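Local coordinates for protein thymidylate synthase ThyX (Streptomyces cacaoi subsp. asoensis, PDB 4P5A) that probably makes dTMP by FAD-dependent reductive methylation of dUMP, and methylates UMP as well, working as a homotetramer, at residues V26-R31 with L52-L56. Residues are numbered along the deposited sequence; the frame is centred on the assembly and turned at random.
Sequences VVKAAR and LIRYL
The helical turns 26-30 and 52-56 meet at V27 and L52, whose CA atoms are 7.0 Å apart; the two short axes come within 10.7 Å and cross at 67°. The contact is almost wholly apolar. L52 carries the largest share of it. Its CG stands opposite the backbone N (chi1 -169°), which sends CD1 across to the other helix. There L52 CD1 lies 3.7 Å from V27 CA, close against the backbone, and touches all three side-chain carbons of V27. L52 CD1 also meets A30 CB at 3.9 Å. It therefore sits between residues one helical turn apart, V27 and A30.

R31 closes one side of the patch. Its chain runs extended from CG to NE and brings the guanidinium back to L52. One face of the R31 guanidinium lies over the leucine, with L52 CD1 4.0 Å above the plane and over its centre. R31 NH1 also reaches L52 CB at 3.9 Å. This is van der Waals packing of a flat cation on an aliphatic side chain.

L56, a turn after L52, fills the far side. L56 CD1 touches V26 CG1 at 3.9 Å and A30 CB at 4.0 Å; V26 and L56 pass each other in opposite directions. I53 adds looser contacts, its CD1 near V27 CG2 and its CG1 near V26 CG1.

L56 also touches H61, an FAD-binding residue, so the contact backs onto the cofactor site. F65 packs on V26 and L56. Helix 225-233 covers I53 through V226, T227 and A230. Away from this contact, K28 and A29 of helix 23-30 pack on Y178 of a second subunit, in its strand 174-181.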
ATOM      1  N   VAL B  26      -7.979  -2.931 -19.574  1.00  9.88           N
ATOM      2  CA  VAL B  26      -8.610  -1.825 -18.821  1.00 10.47           C
ATOM      3  C   VAL B  26     -10.085  -1.755 -19.049  1.00 11.21           C
ATOM      4  O   VAL B  26     -10.834  -1.533 -18.129  1.00 11.89           O
ATOM      5  CB  VAL B  26      -8.020  -0.497 -19.296  1.00  9.19           C
ATOM      6  CG1 VAL B  26      -8.598   0.771 -18.460  1.00 10.36           C
ATOM      7  CG2 VAL B  26      -6.539  -0.544 -19.176  1.00  9.53           C
ATOM      8  N   VAL B  27     -10.500  -1.840 -20.352  1.00 12.21           N
ATOM      9  CA  VAL B  27     -11.881  -1.758 -20.753  1.00 13.45           C
ATOM     10  C   VAL B  27     -12.677  -2.896 -20.071  1.00 12.66           C
ATOM     11  O   VAL B  27     -13.785  -2.650 -19.563  1.00 12.90           O
ATOM     12  CB  VAL B  27     -11.954  -1.971 -22.318  1.00 15.07           C
ATOM     13  CG1 VAL B  27     -13.452  -2.156 -22.749  1.00 22.44           C
ATOM     14  CG2 VAL B  27     -11.232  -0.733 -23.027  1.00 19.34           C
ATOM     15  N   LYS B  28     -12.076  -4.078 -20.079  1.00 12.01           N
ATOM     16  CA  LYS B  28     -12.806  -5.281 -19.472  1.00 15.29           C
ATOM     17  C   LYS B  28     -13.018  -5.026 -17.994  1.00 14.51           C
ATOM     18  O   LYS B  28     -14.096  -5.331 -17.493  1.00 14.47           O
ATOM     19  CB  LYS B  28     -12.030  -6.565 -19.682  1.00 15.83           C
ATOM     20  CG  LYS B  28     -12.123  -7.071 -21.171  1.00 17.52           C
ATOM     21  CD  LYS B  28     -11.236  -8.296 -21.359  1.00 28.33           C
ATOM     22  CE  LYS B  28     -12.029  -9.624 -21.466  1.00 36.78           C
ATOM     23  NZ  LYS B  28     -11.158 -10.889 -21.320  1.00 39.27           N
ATOM     24  N   ALA B  29     -11.968  -4.561 -17.291  1.00 12.74           N
ATOM     25  CA  ALA B  29     -12.065  -4.309 -15.815  1.00 13.57           C
ATOM     26  C   ALA B  29     -13.063  -3.223 -15.568  1.00 13.16           C
ATOM     27  O   ALA B  29     -13.960  -3.337 -14.741  1.00 15.40           O
ATOM     28  CB  ALA B  29     -10.718  -3.898 -15.257  1.00 14.39           C
ATOM     29  N   ALA B  30     -13.046  -2.160 -16.395  1.00 14.46           N
ATOM     30  CA  ALA B  30     -13.977  -1.069 -16.204  1.00 14.89           C
ATOM     31  C   ALA B  30     -15.467  -1.421 -16.441  1.00 18.87           C
ATOM     32  O   ALA B  30     -16.356  -0.890 -15.708  1.00 20.93           O
ATOM     33  CB  ALA B  30     -13.652   0.139 -17.142  1.00 14.19           C
ATOM     34  N   ARG B  31     -15.712  -2.237 -17.447  1.00 17.44           N
ATOM     35  CA  ARG B  31     -17.113  -2.542 -17.850  1.00 20.66           C
ATOM     36  C   ARG B  31     -17.690  -3.764 -17.148  1.00 20.98           C
ATOM     37  O   ARG B  31     -18.796  -4.194 -17.492  1.00 22.61           O
ATOM     38  CB  ARG B  31     -17.176  -2.828 -19.344  1.00 20.18           C
ATOM     39  CG  ARG B  31     -16.944  -1.573 -20.137  1.00 30.28           C
ATOM     40  CD  ARG B  31     -17.613  -1.659 -21.576  1.00 41.55           C
ATOM     41  NE  ARG B  31     -17.550  -0.353 -22.268  1.00 50.30           N
ATOM     42  CZ  ARG B  31     -16.828  -0.107 -23.381  1.00 53.40           C
ATOM     43  NH1 ARG B  31     -16.804   1.115 -23.926  1.00 55.26           N
ATOM     44  NH2 ARG B  31     -16.130  -1.082 -23.959  1.00 55.24           N
ATOM     45  N   LEU B  52     -13.707   5.185 -23.848  1.00 10.87           N
ATOM     46  CA  LEU B  52     -13.820   4.797 -22.471  1.00 13.89           C
ATOM     47  C   LEU B  52     -12.523   5.187 -21.690  1.00 11.00           C
ATOM     48  O   LEU B  52     -12.581   5.718 -20.559  1.00 12.53           O
ATOM     49  CB  LEU B  52     -14.015   3.313 -22.434  1.00 13.70           C
ATOM     50  CG  LEU B  52     -14.440   2.721 -21.041  1.00 18.79           C
ATOM     51  CD1 LEU B  52     -13.982   1.323 -20.851  1.00 24.29           C
ATOM     52  CD2 LEU B  52     -14.962   3.555 -19.893  1.00 20.76           C
ATOM     53  N   ILE B  53     -11.397   4.967 -22.322  1.00  9.51           N
ATOM     54  CA  ILE B  53     -10.116   5.206 -21.631  1.00 11.03           C
ATOM     55  C   ILE B  53      -9.983   6.688 -21.393  1.00 13.19           C
ATOM     56  O   ILE B  53      -9.499   7.067 -20.352  1.00 12.55           O
ATOM     57  CB  ILE B  53      -8.964   4.609 -22.417  1.00 10.96           C
ATOM     58  CG1 ILE B  53      -9.015   3.051 -22.121  1.00 13.37           C
ATOM     59  CG2 ILE B  53      -7.568   5.201 -22.078  1.00  9.98           C
ATOM     60  CD1 ILE B  53      -8.073   2.181 -22.952  1.00 15.11           C
ATOM     61  N   ARG B  54     -10.369   7.509 -22.359  1.00 12.12           N
ATOM     62  CA  ARG B  54     -10.292   8.996 -22.141  1.00 13.29           C
ATOM     63  C   ARG B  54     -11.209   9.439 -21.040  1.00 12.39           C
ATOM     64  O   ARG B  54     -10.777  10.242 -20.203  1.00 13.13           O
ATOM     65  CB  ARG B  54     -10.515   9.743 -23.440  1.00 10.73           C
ATOM     66  CG  ARG B  54      -9.365   9.536 -24.473  1.00 10.81           C
ATOM     67  CD  ARG B  54      -9.755  10.214 -25.841  1.00 18.77           C
ATOM     68  NE  ARG B  54     -10.189  11.642 -25.748  1.00 25.13           N
ATOM     69  CZ  ARG B  54      -9.370  12.710 -25.702  1.00 29.16           C
ATOM     70  NH1 ARG B  54      -9.903  13.972 -25.710  1.00 27.89           N
ATOM     71  NH2 ARG B  54      -8.031  12.552 -25.701  1.00 25.32           N
ATOM     72  N   TYR B  55     -12.384   8.860 -20.944  1.00 11.99           N
ATOM     73  CA  TYR B  55     -13.319   9.139 -19.894  1.00 13.54           C
ATOM     74  C   TYR B  55     -12.721   8.734 -18.541  1.00 13.95           C
ATOM     75  O   TYR B  55     -12.720   9.520 -17.563  1.00 14.37           O
ATOM     76  CB  TYR B  55     -14.644   8.404 -20.116  1.00 14.41           C
ATOM     77  CG  TYR B  55     -15.521   8.427 -18.874  1.00 19.60           C
ATOM     78  CD1 TYR B  55     -16.243   9.584 -18.493  1.00 24.91           C
ATOM     79  CD2 TYR B  55     -15.606   7.303 -18.067  1.00 23.65           C
ATOM     80  CE1 TYR B  55     -17.040   9.570 -17.279  1.00 27.88           C
ATOM     81  CE2 TYR B  55     -16.368   7.272 -16.886  1.00 30.44           C
ATOM     82  CZ  TYR B  55     -17.077   8.400 -16.486  1.00 32.06           C
ATOM     83  OH  TYR B  55     -17.806   8.302 -15.295  1.00 35.18           O
ATOM     84  N   LEU B  56     -12.148   7.529 -18.472  1.00 11.99           N
ATOM     85  CA  LEU B  56     -11.584   7.181 -17.152  1.00 11.98           C
ATOM     86  C   LEU B  56     -10.442   8.076 -16.796  1.00 12.40           C
ATOM     87  O   LEU B  56     -10.251   8.353 -15.591  1.00 13.87           O
ATOM     88  CB  LEU B  56     -11.004   5.722 -17.160  1.00 11.79           C
ATOM     89  CG  LEU B  56     -12.062   4.663 -17.510  1.00 13.41           C
ATOM     90  CD1 LEU B  56     -11.417   3.355 -17.924  1.00 12.69           C
ATOM     91  CD2 LEU B  56     -13.082   4.437 -16.379  1.00 14.94           C
TER